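Local coordinates for protein purine nucleoside phosphorylase (Anopheles gambiae, PDB 2P4S) that catalyses the phosphorolysis of inosine, guanosine and their 2'-deoxy forms to the free purine base and pentose 1-phosphate in purine salvage, at residues L196-A201 / C320-L325. Sequence-based numbering, arbitrary orientation.
Sequences LIATNA and CFAFSL. With DIH (7-[[(3R,4R)-3-(hydroxymethyl)-4-oxidanyl-pyrrolidin-1-ium-1-yl]methyl]-3,5-dihydropyrrolo[3,2-d]pyrimidin-4-one), chain F; PO4 (phosphate ion), chain D.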
loop_
_atom_site.group_PDB
_atom_site.type_symbol
_atom_site.label_atom_id
_atom_site.label_comp_id
_atom_site.label_asym_id
_atom_site.label_seq_id
_atom_site.Cartn_x
_atom_site.Cartn_y
_atom_site.Cartn_z
ATOM N N LEU A 196 -22.274 -7.792 -13.431
ATOM C CA LEU A 196 -20.999 -7.414 -14.049
ATOM C C LEU A 196 -20.141 -8.614 -14.464
ATOM O O LEU A 196 -19.838 -9.471 -13.635
ATOM C CB LEU A 196 -20.202 -6.474 -13.128
ATOM C CG LEU A 196 -18.855 -5.979 -13.692
ATOM C CD1 LEU A 196 -19.030 -5.014 -14.936
ATOM C CD2 LEU A 196 -17.967 -5.381 -12.555
ATOM N N ILE A 197 -19.804 -8.694 -15.751
ATOM C CA ILE A 197 -18.703 -9.515 -16.226
ATOM C C ILE A 197 -17.405 -8.673 -16.445
ATOM O O ILE A 197 -17.321 -7.854 -17.381
ATOM C CB ILE A 197 -19.059 -10.290 -17.505
ATOM C CG1 ILE A 197 -20.314 -11.161 -17.277
ATOM C CG2 ILE A 197 -17.856 -11.147 -17.968
ATOM C CD1 ILE A 197 -20.844 -11.793 -18.549
ATOM N N ALA A 198 -16.401 -8.876 -15.580
ATOM C CA ALA A 198 -15.117 -8.152 -15.720
ATOM C C ALA A 198 -14.080 -9.100 -16.294
ATOM O O ALA A 198 -13.898 -10.219 -15.776
ATOM C CB ALA A 198 -14.677 -7.582 -14.397
ATOM N N THR A 199 -13.426 -8.697 -17.371
ATOM C CA THR A 199 -12.409 -9.530 -18.013
ATOM C C THR A 199 -11.085 -8.774 -17.957
ATOM O O THR A 199 -11.063 -7.539 -17.992
ATOM C CB THR A 199 -12.698 -9.805 -19.481
ATOM O OG1 THR A 199 -12.465 -8.611 -20.240
ATOM C CG2 THR A 199 -14.124 -10.317 -19.729
ATOM N N ASN A 200 -9.974 -9.486 -17.888
ATOM C CA ASN A 200 -8.704 -8.785 -18.002
ATOM C C ASN A 200 -7.687 -9.730 -18.604
ATOM O O ASN A 200 -7.982 -10.935 -18.753
ATOM C CB ASN A 200 -8.257 -8.251 -16.623
ATOM C CG ASN A 200 -8.107 -9.347 -15.602
ATOM O OD1 ASN A 200 -7.338 -10.295 -15.788
ATOM N ND2 ASN A 200 -8.841 -9.241 -14.525
ATOM N N ALA A 201 -6.520 -9.186 -18.967
ATOM C CA ALA A 201 -5.314 -9.974 -19.159
ATOM C C ALA A 201 -4.538 -10.123 -17.830
ATOM O O ALA A 201 -4.613 -9.250 -16.962
ATOM C CB ALA A 201 -4.410 -9.310 -20.233
ATOM N N CYS A 320 -21.434 -10.732 -9.802
ATOM C CA CYS A 320 -20.163 -10.607 -10.514
ATOM C C CYS A 320 -19.598 -11.940 -10.977
ATOM O O CYS A 320 -19.641 -12.934 -10.235
ATOM C CB CYS A 320 -19.111 -9.933 -9.626
ATOM S SG CYS A 320 -19.532 -8.257 -9.081
ATOM N N PHE A 321 -19.092 -11.928 -12.216
ATOM C CA PHE A 321 -18.374 -13.021 -12.818
ATOM C C PHE A 321 -17.130 -12.353 -13.423
ATOM O O PHE A 321 -17.215 -11.251 -13.976
ATOM C CB PHE A 321 -19.209 -13.707 -13.925
ATOM C CG PHE A 321 -18.443 -14.750 -14.682
ATOM C CD1 PHE A 321 -18.044 -14.525 -16.006
ATOM C CD2 PHE A 321 -18.046 -15.955 -14.047
ATOM C CE1 PHE A 321 -17.276 -15.458 -16.699
ATOM C CE2 PHE A 321 -17.277 -16.925 -14.731
ATOM C CZ PHE A 321 -16.903 -16.692 -16.064
ATOM N N ALA A 322 -15.972 -12.981 -13.279
ATOM C CA ALA A 322 -14.747 -12.423 -13.842
ATOM C C ALA A 322 -13.737 -13.495 -14.220
ATOM O O ALA A 322 -13.678 -14.538 -13.579
ATOM C CB ALA A 322 -14.112 -11.431 -12.844
ATOM N N PHE A 323 -12.951 -13.231 -15.262
ATOM C CA PHE A 323 -11.822 -14.083 -15.625
ATOM C C PHE A 323 -10.625 -13.309 -16.142
ATOM O O PHE A 323 -10.771 -12.203 -16.649
ATOM C CB PHE A 323 -12.206 -15.165 -16.636
ATOM C CG PHE A 323 -12.709 -14.647 -17.947
ATOM C CD1 PHE A 323 -11.828 -14.388 -18.993
ATOM C CD2 PHE A 323 -14.071 -14.478 -18.167
ATOM C CE1 PHE A 323 -12.277 -13.962 -20.206
ATOM C CE2 PHE A 323 -14.528 -14.039 -19.399
ATOM C CZ PHE A 323 -13.625 -13.796 -20.422
ATOM N N SER A 324 -9.457 -13.950 -16.022
ATOM C CA SER A 324 -8.200 -13.496 -16.594
ATOM C C SER A 324 -7.835 -14.402 -17.786
ATOM O O SER A 324 -7.809 -15.646 -17.654
ATOM C CB SER A 324 -7.075 -13.627 -15.558
ATOM O OG SER A 324 -7.231 -12.805 -14.417
ATOM N N LEU A 325 -7.522 -13.787 -18.932
ATOM C CA LEU A 325 -6.763 -14.471 -19.966
ATOM C C LEU A 325 -5.273 -14.374 -19.568
ATOM O O LEU A 325 -4.748 -13.264 -19.386
ATOM C CB LEU A 325 -6.992 -13.808 -21.332
ATOM C CG LEU A 325 -6.305 -14.436 -22.550
ATOM C CD1 LEU A 325 -6.807 -15.876 -22.859
ATOM C CD2 LEU A 325 -6.553 -13.522 -23.746
HETATM O "O5'" DIH F . 0.526 -5.147 -21.019
HETATM C "C5'" DIH F . 0.277 -4.315 -19.869
HETATM C "C4'" DIH F . -1.216 -4.322 -19.648
HETATM C "C6'" DIH F . -1.766 -5.762 -19.546
HETATM C "C3'" DIH F . -1.553 -3.621 -18.350
HETATM O "O3'" DIH F . -2.810 -2.960 -18.515
HETATM C "C2'" DIH F . -1.753 -4.759 -17.367
HETATM N "N1'" DIH F . -2.430 -5.794 -18.210
HETATM C C10 DIH F . -2.509 -7.074 -17.490
HETATM C C9 DIH F . -1.273 -7.945 -17.425
HETATM C C8 DIH F . -0.910 -8.929 -18.383
HETATM N N7 DIH F . 0.240 -9.529 -17.969
HETATM C C5 DIH F . 0.640 -8.983 -16.791
HETATM C C6 DIH F . 1.757 -9.253 -15.841
HETATM O O6 DIH F . 2.659 -10.158 -16.078
HETATM N N1 DIH F . 1.772 -8.487 -14.731
HETATM C C2 DIH F . 0.846 -7.518 -14.459
HETATM N N3 DIH F . -0.192 -7.271 -15.274
HETATM C C4 DIH F . -0.300 -8.002 -16.434
HETATM P P PO4 D . -6.181 -5.181 -18.400
HETATM O O1 PO4 D . -6.601 -6.395 -19.166
HETATM O O2 PO4 D . -7.159 -4.053 -18.729
HETATM O O3 PO4 D . -6.207 -5.368 -16.928
HETATM O O4 PO4 D . -4.780 -4.843 -18.814
#
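Residues 196-201 and 320-325 pair as neighbouring parallel strands in the buried central sheet, near the middle of the subunit, with Leu-196 set against Cys-320 and Ala-201 against Leu-325. Five backbone hydrogen bonds run the whole length of the pair, from Phe-321 N to Leu-196 O (2.9 Å) at one end to Leu-325 N to Asn-200 O (2.9 Å) at the other. On one face Phe-323 has its CG between the backbone N and the carbonyl carbon (chi1 61°), which swings the ring alongside Thr-199: the methyl CG2 touches CZ of that ring at 3.6 Å, and Thr-199 CB lies above the ring plane toward its rim. OG1 of Thr-199 turns toward strand 112-116 and the residues just after it, hydrogen-bonded to Ile-115 O and Gly-117 N. On the same face Ile-197 CG2 meets the edge of the Phe-321 ring at CD1 (3.9 Å), and helix 353-370 packs against Ile-197, Phe-321 and Phe-323. On the other face the methyls of Ala-198 and Ala-322 stand 4.2 Å apart, and Ser-324 sits beside Asn-200, whose side chain also approaches the phosphate-binding Ser-305 and Arg-169. The peptide whose Asn-200 O accepts the last rung turns its N-H, on Ala-201, away from strand 320-325, giving phosphate O1 a nearly straight hydrogen bond (2.8 Å, 171°), while Ala-201 O lies 3.1 Å from DIH C10. Strand ends carrying the phosphate and nucleoside sites are characteristic of the PNP/MTAP phosphorylase fold.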